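Neural-cadherin (PDB 3UBF) mediates calcium-dependent homophilic adhesion between cells as a cadherin, this chain being a stretch of three consecutive extracellular cadherin repeats from the fly protein. Local coordinates at residues A[111-116]-A[199-204]; A[210-215]-A[299-304]; A[218-223]-A[306-311]; A[234-239]-A[267-272]; A[251-256]-A[287-292]. All coordinates share one frame; numbering follows the deposited sequence.

Contact 1: residues A[111-116]-A[199-204]; sequences LPMQAV and PEERLS. With ZN (zinc ion), chain J.
Parallel pairing of the second half of the split first strand (A') with the last strand (G) of the middle cadherin repeat brings Met-113 to Ala-115 alongside Leu-203 and Ser-204. Two backbone bonds join them: Ser-204 N gives its proton to Met-113 O at 3.0 Å, and Ser-204 O receives Ala-115 N at 2.9 Å. One residue earlier the strands part, and a water makes the link instead. It accepts from Met-113 N at 2.8 Å and donates both to Glu-201 OE1 at 2.6 Å and to Arg-202 O at 2.7 Å, so three polar groups share one molecule. Strand 201-207 lies between 113-117 and 176-185 in this sheet, and the parallel edge pairing is the one cadherin domains make within their Greek-key sandwich. On the inward face, Leu-203 swings CG away from its own N (chi1 169°), which carries CD1 to 3.8 Å from Met-113 CB; Phe-128 of the facing sheet covers both residues and Ala-115. The thioether end of Met-113, its chain extended beyond CG, crosses Glu-201 at about a right angle, SD standing 4.1 Å from Glu-201 CB. Polar ends on the other face turn elsewhere: Ser-204 OG bonds to Glu-176 and to Arg-210, and Arg-202 forms a salt bridge with Glu-176. Beyond the paired residues, Glu-200 OE2 binds a zinc ion at 2.2 Å, which also carries a water.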
# COMPACT_ATOMS: atom_id res chain seq x y z
N LEU A 111 2.17 -10.26 6.48
CA LEU A 111 3.16 -9.49 7.20
C LEU A 111 3.18 -10.02 8.62
O LEU A 111 2.13 -10.44 9.13
CB LEU A 111 2.82 -7.99 7.17
CG LEU A 111 3.00 -7.32 5.79
CD1 LEU A 111 2.52 -5.88 5.85
CD2 LEU A 111 4.42 -7.39 5.27
N PRO A 112 4.36 -10.02 9.27
CA PRO A 112 5.66 -9.57 8.77
C PRO A 112 6.22 -10.46 7.66
O PRO A 112 5.86 -11.64 7.55
CB PRO A 112 6.57 -9.66 10.01
CG PRO A 112 5.65 -9.71 11.18
CD PRO A 112 4.43 -10.44 10.69
N MET A 113 7.08 -9.86 6.85
CA MET A 113 7.71 -10.53 5.73
C MET A 113 8.51 -11.75 6.16
O MET A 113 9.42 -11.65 6.98
CB MET A 113 8.61 -9.54 5.00
CG MET A 113 7.86 -8.53 4.15
SD MET A 113 8.96 -7.23 3.56
CE MET A 113 7.75 -6.16 2.79
N GLN A 114 8.15 -12.90 5.60
CA GLN A 114 8.80 -14.15 5.94
C GLN A 114 9.15 -14.95 4.69
O GLN A 114 8.37 -15.04 3.76
CB GLN A 114 7.94 -14.97 6.90
CG GLN A 114 7.90 -14.38 8.28
CD GLN A 114 7.15 -15.19 9.31
OE1 GLN A 114 7.07 -14.77 10.46
NE2 GLN A 114 6.60 -16.33 8.92
N ALA A 115 10.36 -15.50 4.69
CA ALA A 115 10.85 -16.36 3.64
C ALA A 115 11.68 -17.46 4.28
O ALA A 115 11.98 -17.42 5.48
CB ALA A 115 11.71 -15.57 2.68
N VAL A 116 12.03 -18.45 3.47
CA VAL A 116 13.05 -19.43 3.84
C VAL A 116 14.16 -19.39 2.80
O VAL A 116 13.93 -18.99 1.65
CB VAL A 116 12.47 -20.85 3.91
CG1 VAL A 116 11.59 -21.00 5.15
CG2 VAL A 116 11.71 -21.19 2.63
N PRO A 199 7.36 2.14 5.10
CA PRO A 199 8.08 1.89 6.34
C PRO A 199 9.29 0.99 6.07
O PRO A 199 9.36 0.32 5.03
CB PRO A 199 7.07 1.12 7.18
CG PRO A 199 5.74 1.50 6.62
CD PRO A 199 5.97 1.66 5.16
N GLU A 200 10.24 0.99 7.00
CA GLU A 200 11.36 0.07 6.96
C GLU A 200 10.89 -1.23 7.58
O GLU A 200 10.82 -1.35 8.80
CB GLU A 200 12.54 0.64 7.73
CG GLU A 200 12.92 2.02 7.24
CD GLU A 200 14.03 2.64 8.01
OE1 GLU A 200 14.49 2.05 9.01
OE2 GLU A 200 14.46 3.76 7.62
N GLU A 201 10.52 -2.17 6.72
CA GLU A 201 9.98 -3.45 7.15
C GLU A 201 11.05 -4.50 7.41
O GLU A 201 12.12 -4.50 6.79
CB GLU A 201 9.00 -4.01 6.10
CG GLU A 201 7.56 -3.51 6.24
CD GLU A 201 6.86 -3.98 7.52
OE1 GLU A 201 7.40 -4.82 8.28
OE2 GLU A 201 5.76 -3.48 7.77
N ARG A 202 10.73 -5.42 8.30
CA ARG A 202 11.62 -6.49 8.66
C ARG A 202 11.32 -7.75 7.87
O ARG A 202 10.21 -8.29 7.95
CB ARG A 202 11.51 -6.79 10.15
CG ARG A 202 12.46 -7.82 10.65
CD ARG A 202 12.23 -7.97 12.10
NE ARG A 202 13.14 -8.91 12.75
CZ ARG A 202 12.94 -10.22 12.84
NH1 ARG A 202 11.87 -10.78 12.27
NH2 ARG A 202 13.82 -10.97 13.49
N LEU A 203 12.32 -8.22 7.13
CA LEU A 203 12.25 -9.46 6.38
C LEU A 203 13.08 -10.52 7.11
O LEU A 203 14.30 -10.37 7.34
CB LEU A 203 12.71 -9.25 4.93
CG LEU A 203 12.96 -10.50 4.06
CD1 LEU A 203 11.75 -11.42 4.01
CD2 LEU A 203 13.40 -10.12 2.66
N SER A 204 12.37 -11.58 7.47
CA SER A 204 12.92 -12.71 8.19
C SER A 204 13.08 -13.87 7.22
O SER A 204 12.09 -14.35 6.66
CB SER A 204 11.98 -13.12 9.32
OG SER A 204 12.15 -14.49 9.63
ZN ZN J . 15.20 4.96 9.26
O HOH W 1 7.78 -7.23 7.44
O HOH W 2 13.87 7.01 9.72

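Contact 2: residues A[210-215]-A[299-304]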
# COMPACT_ATOMS: atom_id res chain seq x y z
N ARG A 210 10.68 -23.33 8.07
CA ARG A 210 10.10 -22.58 9.18
C ARG A 210 8.61 -22.92 9.20
O ARG A 210 8.10 -23.51 8.25
CB ARG A 210 10.30 -21.07 9.00
CG ARG A 210 9.42 -20.46 7.91
CD ARG A 210 9.74 -19.00 7.59
NE ARG A 210 9.65 -18.17 8.79
CZ ARG A 210 10.33 -17.04 8.98
NH1 ARG A 210 10.16 -16.36 10.13
NH2 ARG A 210 11.16 -16.60 8.04
N ALA A 211 7.92 -22.53 10.26
CA ALA A 211 6.53 -22.91 10.46
C ALA A 211 5.59 -22.08 9.60
O ALA A 211 5.96 -20.98 9.17
CB ALA A 211 6.17 -22.79 11.93
N PRO A 212 4.37 -22.58 9.36
CA PRO A 212 3.40 -21.87 8.55
C PRO A 212 3.12 -20.51 9.15
O PRO A 212 3.24 -20.34 10.37
CB PRO A 212 2.13 -22.72 8.68
CG PRO A 212 2.57 -24.03 9.16
CD PRO A 212 3.77 -23.77 9.99
N GLN A 213 2.79 -19.55 8.28
CA GLN A 213 2.38 -18.23 8.71
C GLN A 213 0.97 -17.97 8.22
O GLN A 213 0.65 -18.16 7.03
CB GLN A 213 3.33 -17.16 8.18
CG GLN A 213 3.02 -15.75 8.66
CD GLN A 213 3.98 -14.74 8.07
OE1 GLN A 213 4.62 -14.99 7.05
NE2 GLN A 213 4.09 -13.59 8.70
N PHE A 214 0.12 -17.53 9.15
CA PHE A 214 -1.24 -17.19 8.82
C PHE A 214 -1.26 -15.88 8.05
O PHE A 214 -0.38 -15.04 8.23
CB PHE A 214 -2.08 -17.09 10.10
CG PHE A 214 -2.48 -18.42 10.65
CD1 PHE A 214 -1.83 -18.96 11.76
CD2 PHE A 214 -3.53 -19.14 10.08
CE1 PHE A 214 -2.20 -20.21 12.29
CE2 PHE A 214 -3.91 -20.41 10.60
CZ PHE A 214 -3.25 -20.93 11.71
N TYR A 215 -2.24 -15.73 7.17
CA TYR A 215 -2.38 -14.52 6.35
C TYR A 215 -2.86 -13.30 7.13
O TYR A 215 -2.79 -12.18 6.64
CB TYR A 215 -3.22 -14.79 5.09
CG TYR A 215 -2.36 -15.29 3.96
CD1 TYR A 215 -2.19 -16.66 3.74
CD2 TYR A 215 -1.67 -14.39 3.14
CE1 TYR A 215 -1.38 -17.11 2.72
CE2 TYR A 215 -0.86 -14.84 2.12
CZ TYR A 215 -0.71 -16.21 1.92
OH TYR A 215 0.11 -16.67 0.90
N PHE A 299 5.87 -29.08 12.09
CA PHE A 299 5.49 -27.66 12.19
C PHE A 299 4.02 -27.34 12.35
O PHE A 299 3.18 -27.74 11.54
CB PHE A 299 6.05 -26.83 11.03
CG PHE A 299 7.51 -26.50 11.17
CD1 PHE A 299 8.03 -26.07 12.39
CD2 PHE A 299 8.36 -26.62 10.08
CE1 PHE A 299 9.37 -25.77 12.53
CE2 PHE A 299 9.71 -26.32 10.21
CZ PHE A 299 10.22 -25.90 11.44
N SER A 300 3.71 -26.62 13.42
CA SER A 300 2.39 -26.03 13.57
C SER A 300 2.47 -24.59 14.06
O SER A 300 3.43 -24.19 14.73
CB SER A 300 1.49 -26.89 14.48
OG SER A 300 2.05 -26.99 15.77
N THR A 301 1.46 -23.80 13.67
CA THR A 301 1.32 -22.43 14.12
C THR A 301 -0.12 -22.21 14.53
O THR A 301 -1.04 -22.75 13.91
CB THR A 301 1.70 -21.43 13.00
OG1 THR A 301 3.04 -21.69 12.58
CG2 THR A 301 1.59 -19.99 13.49
N SER A 302 -0.32 -21.42 15.59
CA SER A 302 -1.65 -21.05 16.03
C SER A 302 -1.96 -19.56 15.88
O SER A 302 -1.07 -18.72 15.82
CB SER A 302 -1.88 -21.50 17.46
OG SER A 302 -2.15 -22.89 17.47
N VAL A 303 -3.25 -19.25 15.79
CA VAL A 303 -3.71 -17.87 15.68
C VAL A 303 -5.03 -17.74 16.44
O VAL A 303 -5.76 -18.71 16.59
CB VAL A 303 -3.86 -17.46 14.19
CG1 VAL A 303 -5.08 -18.13 13.53
CG2 VAL A 303 -3.89 -15.95 14.04
N ASP A 304 -5.33 -16.55 16.94
CA ASP A 304 -6.61 -16.31 17.61
C ASP A 304 -7.70 -16.06 16.61
O ASP A 304 -7.51 -15.33 15.63
CB ASP A 304 -6.56 -15.10 18.53
CG ASP A 304 -5.54 -15.24 19.61
OD1 ASP A 304 -5.55 -16.28 20.32
OD2 ASP A 304 -4.72 -14.30 19.75
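The entry into the third cadherin repeat, where the chain arrives from the second, lies against the start of the repeat's last strand through Ala-211, Pro-212 and Phe-214 on one side and Phe-299, Thr-301 and Val-303 on the other. A single hydrogen bond joins the segments: Thr-301 OG1, set beside its own N and anti to the carbonyl carbon (chi1 -57°), donates to Pro-212 O at 2.6 Å. Thr-301 OG1 also lies 3.4 Å from Ala-211 CB. The Phe-299 ring offers one face to the chain, with Ala-211 N over its centre and Arg-210 C nearer the rim. Phe-214 is met from two directions. Val-303 CG1 sits squarely over one ring face, 3.6 Å from the centroid and 4° off the normal, a CH-pi contact, while Thr-301 O lies at the ring edge, 3.2 Å from Phe-214 CE1. Arg-210 reaches back to Ala-115 O and Ser-204 OG of the preceding repeat, a direct protein link between the two domains, consistent with the calcium-free linkers described for this protein. Strand 213-214 belongs to the sheet of 232-239, strand 300-310 to that of 285-294, and Phe-214 bridges them, packing on Ile-236, Ala-238 and Ala-292.

Contact 3: residues A[218-223]-A[306-311]. With ZN (zinc ion), chain O; ZN (zinc ion), chain S.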
# COMPACT_ATOMS: atom_id res chain seq x y z
N SER A 218 -4.23 -12.05 13.52
CA SER A 218 -5.39 -12.52 14.26
C SER A 218 -6.65 -12.42 13.42
O SER A 218 -6.70 -11.66 12.46
CB SER A 218 -5.57 -11.79 15.61
OG SER A 218 -5.92 -10.43 15.43
N TYR A 219 -7.66 -13.19 13.77
CA TYR A 219 -8.89 -13.21 13.02
C TYR A 219 -10.06 -12.88 13.91
O TYR A 219 -10.11 -13.27 15.07
CB TYR A 219 -9.10 -14.58 12.38
CG TYR A 219 -8.11 -14.90 11.30
CD1 TYR A 219 -6.87 -15.44 11.62
CD2 TYR A 219 -8.40 -14.67 9.96
CE1 TYR A 219 -5.95 -15.76 10.64
CE2 TYR A 219 -7.49 -14.98 8.97
CZ TYR A 219 -6.27 -15.52 9.32
OH TYR A 219 -5.35 -15.82 8.35
N GLU A 220 -11.02 -12.18 13.32
CA GLU A 220 -12.15 -11.61 14.02
C GLU A 220 -13.34 -11.79 13.08
O GLU A 220 -13.27 -11.42 11.90
CB GLU A 220 -11.86 -10.11 14.26
CG GLU A 220 -12.03 -9.66 15.71
CD GLU A 220 -10.89 -8.74 16.21
OE1 GLU A 220 -10.79 -7.58 15.73
OE2 GLU A 220 -10.11 -9.17 17.11
N ALA A 221 -14.41 -12.39 13.57
CA ALA A 221 -15.67 -12.43 12.80
C ALA A 221 -16.81 -11.93 13.66
O ALA A 221 -16.79 -12.10 14.87
CB ALA A 221 -15.96 -13.82 12.27
N GLU A 222 -17.78 -11.31 13.02
CA GLU A 222 -18.97 -10.82 13.68
C GLU A 222 -20.19 -11.37 12.95
O GLU A 222 -20.41 -11.07 11.79
CB GLU A 222 -19.00 -9.29 13.67
CG GLU A 222 -20.36 -8.71 14.10
CD GLU A 222 -20.31 -7.23 14.45
OE1 GLU A 222 -19.59 -6.87 15.42
OE2 GLU A 222 -21.01 -6.44 13.78
N ILE A 223 -20.97 -12.19 13.64
CA ILE A 223 -22.09 -12.86 13.01
C ILE A 223 -23.41 -12.66 13.74
O ILE A 223 -23.44 -12.63 14.97
CB ILE A 223 -21.80 -14.35 12.77
CG1 ILE A 223 -21.46 -15.07 14.09
CG2 ILE A 223 -20.67 -14.49 11.72
CD1 ILE A 223 -21.57 -16.57 14.03
N THR A 306 -11.62 -14.75 17.01
CA THR A 306 -12.62 -14.20 17.90
C THR A 306 -13.92 -14.09 17.11
O THR A 306 -13.95 -13.48 16.03
CB THR A 306 -12.16 -12.84 18.45
OG1 THR A 306 -10.90 -13.00 19.10
CG2 THR A 306 -13.16 -12.28 19.45
N ILE A 307 -14.98 -14.70 17.63
CA ILE A 307 -16.29 -14.59 17.00
C ILE A 307 -17.28 -13.91 17.92
O ILE A 307 -17.61 -14.43 18.99
CB ILE A 307 -16.84 -15.96 16.53
CG1 ILE A 307 -15.83 -16.65 15.60
CG2 ILE A 307 -18.21 -15.78 15.86
CD1 ILE A 307 -16.27 -18.00 15.07
N ARG A 308 -17.74 -12.75 17.49
CA ARG A 308 -18.78 -12.02 18.20
C ARG A 308 -20.15 -12.30 17.58
O ARG A 308 -20.29 -12.35 16.35
CB ARG A 308 -18.48 -10.54 18.18
CG ARG A 308 -17.26 -10.16 18.99
CD ARG A 308 -16.69 -8.80 18.57
NE ARG A 308 -15.77 -8.26 19.57
CZ ARG A 308 -14.44 -8.39 19.54
NH1 ARG A 308 -13.83 -9.06 18.55
NH2 ARG A 308 -13.71 -7.85 20.51
N VAL A 309 -21.14 -12.48 18.44
CA VAL A 309 -22.50 -12.69 18.03
C VAL A 309 -23.31 -11.45 18.37
O VAL A 309 -23.28 -10.96 19.50
CB VAL A 309 -23.10 -13.93 18.72
CG1 VAL A 309 -24.56 -14.15 18.30
CG2 VAL A 309 -22.26 -15.16 18.38
N THR A 310 -24.00 -10.92 17.37
CA THR A 310 -24.90 -9.79 17.58
C THR A 310 -26.33 -10.30 17.63
O THR A 310 -26.65 -11.34 17.06
CB THR A 310 -24.78 -8.70 16.49
OG1 THR A 310 -25.24 -9.22 15.23
CG2 THR A 310 -23.35 -8.23 16.36
N ASP A 311 -27.19 -9.57 18.33
CA ASP A 311 -28.61 -9.88 18.29
C ASP A 311 -29.22 -9.39 16.99
O ASP A 311 -28.72 -8.49 16.32
CB ASP A 311 -29.36 -9.26 19.46
CG ASP A 311 -30.62 -10.04 19.83
OD1 ASP A 311 -30.93 -11.05 19.16
OD2 ASP A 311 -31.31 -9.64 20.79
ZN ZN O . -32.56 -12.92 19.54
ZN ZN S . -33.29 -9.49 20.92
O HOH W 3 -8.87 -12.46 17.47
O HOH W 4 -34.76 -10.08 19.43
O HOH W 5 -33.17 -15.17 19.65
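Five backbone hydrogen bonds run between Tyr-219 to Ile-223 and Thr-306 to Thr-310 in parallel register, using donors and acceptors of both strands in turn. Thr-306 N binds Tyr-219 O, Ala-221 N binds Thr-306 O at 2.7 Å, Arg-308 N binds Ala-221 O, Ile-223 N binds Arg-308 O at 2.8 Å, and Thr-310 N binds Ile-223 O. Several of these oxygens have more than one partner: Tyr-219 O also accepts from a water that reaches Thr-306 OG1, and Ile-223 O receives a CA-H contact from Val-309, with 3.2 Å between Val-309 CA and that oxygen. Side-chain charges are met more loosely. Glu-220 OE2 and Arg-308 NH1 form a long salt bridge of 4.0 Å, with carboxylate and guanidinium planes 83° apart, and Glu-220 CG lies at the guanidinium edge. Glu-222 crosses Thr-310 at about a right angle, its CD 3.7 Å from Thr-310 CG2. With alanine in place of Thr-310, CG2 is gone, and the Glu-222 side chain would probably lose this packing partner and be less restrained. Asp-311 spans two zinc ions, OD2 on one at 2.0 Å and OD1 on the other at 2.5 Å, the latter shared with Glu-225 and Glu-278. On the inner face Ile-223 CG1 meets Ile-307 CG2 at 3.8 Å. Strand 300-310 runs between the edge strand 219-224 and strand 285-294, while Phe-260 of the facing sheet touches both isoleucines and Ile-233 touches Ile-223.

Contact 4: residues A[234-239]-A[267-272]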
# COMPACT_ATOMS: atom_id res chain seq x y z
N ILE A 234 -15.95 -17.58 8.43
CA ILE A 234 -14.68 -16.95 8.14
C ILE A 234 -13.76 -17.97 7.49
O ILE A 234 -13.85 -19.17 7.79
CB ILE A 234 -14.05 -16.29 9.41
CG1 ILE A 234 -12.77 -15.51 9.07
CG2 ILE A 234 -13.85 -17.31 10.52
CD1 ILE A 234 -12.42 -14.44 10.08
N SER A 235 -12.91 -17.51 6.58
CA SER A 235 -11.88 -18.35 5.98
C SER A 235 -10.54 -18.02 6.58
O SER A 235 -10.13 -16.86 6.62
CB SER A 235 -11.80 -18.16 4.46
OG SER A 235 -12.62 -19.09 3.79
N ILE A 236 -9.85 -19.05 7.05
CA ILE A 236 -8.52 -18.87 7.59
C ILE A 236 -7.52 -19.56 6.67
O ILE A 236 -7.75 -20.67 6.20
CB ILE A 236 -8.46 -19.37 9.03
CG1 ILE A 236 -9.17 -18.36 9.93
CG2 ILE A 236 -7.04 -19.51 9.50
CD1 ILE A 236 -10.03 -18.99 10.95
N LYS A 237 -6.43 -18.87 6.39
CA LYS A 237 -5.41 -19.45 5.54
C LYS A 237 -4.03 -19.20 6.10
O LYS A 237 -3.73 -18.11 6.60
CB LYS A 237 -5.52 -18.92 4.11
CG LYS A 237 -4.99 -19.90 3.08
CD LYS A 237 -5.12 -19.38 1.66
CE LYS A 237 -3.78 -18.89 1.13
NZ LYS A 237 -3.73 -18.89 -0.37
N ALA A 238 -3.19 -20.23 6.02
CA ALA A 238 -1.80 -20.12 6.41
C ALA A 238 -0.94 -20.49 5.22
O ALA A 238 -1.31 -21.31 4.39
CB ALA A 238 -1.50 -21.00 7.60
N LYS A 239 0.21 -19.83 5.14
CA LYS A 239 1.12 -20.05 4.05
C LYS A 239 2.10 -21.09 4.53
O LYS A 239 2.64 -20.99 5.63
CB LYS A 239 1.84 -18.75 3.72
CG LYS A 239 2.90 -18.89 2.68
CD LYS A 239 3.60 -17.59 2.44
CE LYS A 239 4.63 -17.78 1.38
NZ LYS A 239 4.95 -16.49 0.73
N GLY A 267 -9.86 -24.60 5.52
CA GLY A 267 -9.63 -23.51 6.45
C GLY A 267 -10.89 -22.70 6.70
O GLY A 267 -10.84 -21.62 7.30
N ILE A 268 -12.03 -23.23 6.23
CA ILE A 268 -13.29 -22.52 6.35
C ILE A 268 -13.95 -22.88 7.66
O ILE A 268 -14.20 -24.06 7.94
CB ILE A 268 -14.26 -22.85 5.19
CG1 ILE A 268 -13.64 -22.48 3.84
CG2 ILE A 268 -15.59 -22.13 5.40
CD1 ILE A 268 -14.53 -22.83 2.63
N VAL A 269 -14.20 -21.85 8.47
CA VAL A 269 -14.91 -22.01 9.73
C VAL A 269 -16.42 -21.95 9.48
O VAL A 269 -16.93 -20.96 8.97
CB VAL A 269 -14.48 -20.93 10.75
CG1 VAL A 269 -15.18 -21.13 12.10
CG2 VAL A 269 -12.98 -20.95 10.92
N LYS A 270 -17.12 -23.02 9.83
CA LYS A 270 -18.58 -23.01 9.75
C LYS A 270 -19.22 -22.99 11.13
O LYS A 270 -18.58 -23.28 12.13
CB LYS A 270 -19.09 -24.20 8.93
CG LYS A 270 -18.80 -24.08 7.46
CD LYS A 270 -19.24 -25.31 6.69
CE LYS A 270 -18.60 -25.34 5.31
NZ LYS A 270 -19.27 -26.32 4.41
N LEU A 271 -20.50 -22.61 11.16
CA LEU A 271 -21.31 -22.71 12.36
C LEU A 271 -21.84 -24.13 12.51
O LEU A 271 -22.49 -24.64 11.61
CB LEU A 271 -22.47 -21.72 12.27
CG LEU A 271 -23.40 -21.59 13.49
CD1 LEU A 271 -22.62 -21.32 14.78
CD2 LEU A 271 -24.41 -20.49 13.25
N ALA A 272 -21.55 -24.76 13.65
CA ALA A 272 -22.01 -26.13 13.90
C ALA A 272 -23.34 -26.22 14.66
O ALA A 272 -24.03 -27.23 14.57
CB ALA A 272 -20.94 -26.91 14.63
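Peptide units are the flat groups between Ile-234 to Ile-236 and Gly-267 to Val-269, and no ring takes part. They meet in two ways. Val-269 N approaches Ile-234 O almost head-on, at 2.8 Å and with a C=O...N angle of 177°, whereas Ile-236 N comes to Gly-267 O, also at 2.8 Å, from 35° out of the carbonyl plane. On the inward face of this antiparallel pair Ile-234 and Val-269 run alongside each other in the same direction, with Ile-234 CG2 3.7 Å from Val-269 CB. Ile-236 slants across to the same valine, and its CD1 reaches Val-269 CG2 at 3.5 Å. The outward face carries Ser-235 OG against Ile-268 CG1. Leu-305 of the facing sheet rests on Ile-234, Ile-236 and Val-269. Gly-267 adopts a positive phi (75°), and its CA lies 3.4 Å from Ile-236 O, where a side chain would strike that oxygen; glycine is what lets the chain enter the strand so close to its neighbour. The chemistry is therefore two-sided: backbone bonds fix the register of strands 232-239 and 268-271, while branched aliphatic groups, which hold no polar atoms, contribute apolar surface to the interior of the third cadherin repeat.

Contact 5: residues A[251-256]-A[287-292]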
# COMPACT_ATOMS: atom_id res chain seq x y z
N LYS A 251 -9.83 -25.16 18.29
CA LYS A 251 -10.27 -25.43 19.65
C LYS A 251 -10.84 -24.17 20.30
O LYS A 251 -10.46 -23.05 19.95
CB LYS A 251 -9.16 -26.06 20.49
CG LYS A 251 -8.12 -25.08 21.02
CD LYS A 251 -7.15 -25.78 21.99
CE LYS A 251 -5.86 -24.96 22.14
NZ LYS A 251 -5.28 -24.63 20.79
N ALA A 252 -11.77 -24.36 21.23
CA ALA A 252 -12.38 -23.25 21.95
C ALA A 252 -11.60 -22.93 23.21
O ALA A 252 -11.24 -23.84 23.97
CB ALA A 252 -13.81 -23.59 22.29
N GLN A 253 -11.32 -21.65 23.43
CA GLN A 253 -10.75 -21.18 24.68
C GLN A 253 -11.87 -20.78 25.62
O GLN A 253 -12.53 -19.75 25.43
CB GLN A 253 -9.77 -20.03 24.43
CG GLN A 253 -8.29 -20.42 24.42
CD GLN A 253 -8.03 -21.93 24.20
OE1 GLN A 253 -8.42 -22.50 23.17
NE2 GLN A 253 -7.36 -22.56 25.17
N GLY A 254 -12.11 -21.61 26.64
CA GLY A 254 -13.24 -21.42 27.53
C GLY A 254 -14.51 -21.95 26.89
O GLY A 254 -14.56 -23.09 26.43
N GLN A 255 -15.53 -21.10 26.84
CA GLN A 255 -16.85 -21.51 26.36
C GLN A 255 -16.96 -21.68 24.85
O GLN A 255 -16.14 -21.16 24.09
CB GLN A 255 -17.90 -20.52 26.83
CG GLN A 255 -18.31 -20.70 28.27
CD GLN A 255 -19.54 -19.89 28.61
OE1 GLN A 255 -19.54 -19.14 29.58
NE2 GLN A 255 -20.58 -20.03 27.80
N GLY A 256 -17.98 -22.43 24.42
CA GLY A 256 -18.33 -22.59 23.01
C GLY A 256 -17.76 -23.78 22.24
O GLY A 256 -17.81 -23.81 21.00
N SER A 287 -13.83 -17.09 21.99
CA SER A 287 -12.40 -17.08 21.74
C SER A 287 -11.97 -18.46 21.28
O SER A 287 -12.13 -19.44 22.00
CB SER A 287 -11.63 -16.71 23.00
OG SER A 287 -11.86 -15.36 23.32
N LEU A 288 -11.42 -18.52 20.09
CA LEU A 288 -11.05 -19.78 19.50
C LEU A 288 -9.60 -19.70 19.07
O LEU A 288 -9.07 -18.61 18.81
CB LEU A 288 -11.94 -20.08 18.29
CG LEU A 288 -13.46 -19.98 18.51
CD1 LEU A 288 -14.19 -19.79 17.19
CD2 LEU A 288 -14.00 -21.21 19.26
N ILE A 289 -8.95 -20.85 19.01
CA ILE A 289 -7.61 -20.91 18.47
C ILE A 289 -7.63 -21.86 17.29
O ILE A 289 -8.02 -23.03 17.41
CB ILE A 289 -6.57 -21.37 19.50
CG1 ILE A 289 -6.47 -20.37 20.64
CG2 ILE A 289 -5.20 -21.53 18.84
CD1 ILE A 289 -5.55 -20.80 21.78
N VAL A 290 -7.23 -21.32 16.14
CA VAL A 290 -7.01 -22.13 14.95
C VAL A 290 -5.54 -22.53 14.87
O VAL A 290 -4.63 -21.70 15.04
CB VAL A 290 -7.46 -21.42 13.66
CG1 VAL A 290 -7.18 -22.31 12.43
CG2 VAL A 290 -8.95 -21.06 13.74
N THR A 291 -5.31 -23.81 14.62
CA THR A 291 -3.96 -24.31 14.40
C THR A 291 -3.79 -24.74 12.95
O THR A 291 -4.66 -25.41 12.40
CB THR A 291 -3.64 -25.45 15.37
OG1 THR A 291 -3.85 -24.97 16.70
CG2 THR A 291 -2.18 -25.91 15.23
N ALA A 292 -2.68 -24.31 12.34
CA ALA A 292 -2.25 -24.81 11.03
C ALA A 292 -1.12 -25.82 11.21
O ALA A 292 -0.08 -25.50 11.78
CB ALA A 292 -1.79 -23.66 10.14
O HOH W 6 -6.17 -25.13 17.81
O HOH W 7 -14.64 -18.97 24.27
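Ile-289, followed outward from its backbone, lies along Lys-251, both side chains heading in one direction. Its CB stands 3.7 Å from Lys-251 NZ. The CG2 branch of Ile-289, anti to the backbone N, also lies 3.7 Å from Lys-251 NZ. CG1 turns the other way (chi1 -64°) toward Gln-253, and at the tip Ile-289 CD1 packs on Gln-253 CG at 3.8 Å. The lysine comes back over the isoleucine because its chain bends at the last torsion (chi4 -52°). There NZ donates to a water at 3.2 Å, which in turn donates to Ile-289 O and bonds to Thr-291 OG1; that hydroxyl also pairs with Ser-302. Replacing Ile-289 by alanine removes CG1, CG2 and CD1, and would probably strip Gln-253 of its packing partner and weaken the hold on Lys-251, whose water link to the backbone could remain. Under these side chains the backbones pair firmly: Lys-251 N binds Ile-289 O at 2.9 Å, and Ile-289 N returns to Lys-251 O at 2.8 Å. Gln-253 N binds Ser-287 O. On the inward face Leu-288 CD2 touches Ala-252 CB at 3.9 Å, and Leu-288 also touches Phe-260 of the facing sheet. This antiparallel pairing of strand 246-253, outermost in its sheet, with strand 285-294 is that of the third and sixth strands of the seven-stranded cadherin sandwich.

In the fold
Contacts 1 and 3 are the same parallel A'-G pairing in successive repeats, and both have a zinc-binding carboxylate near one end. Contact 2 opens after contact 1 has closed, touching it through Arg-210, and alternates along the chain with contact 3, sharing strand 300-310. Contacts 2 to 5 belong largely to one sandwich. Contact 4 holds one sheet, contacts 3 and 5 hold the two flanks of the other, and contact 2 spans both, exchanging regular backbone bonds for one hydroxyl bond and aromatic packing. Contact 5 is the surface contact, a lysine and a glutamine lying over an isoleucine; contacts 1 to 4 are partly buried, contact 4 meeting contact 5 inside through Ile-236 and Val-290.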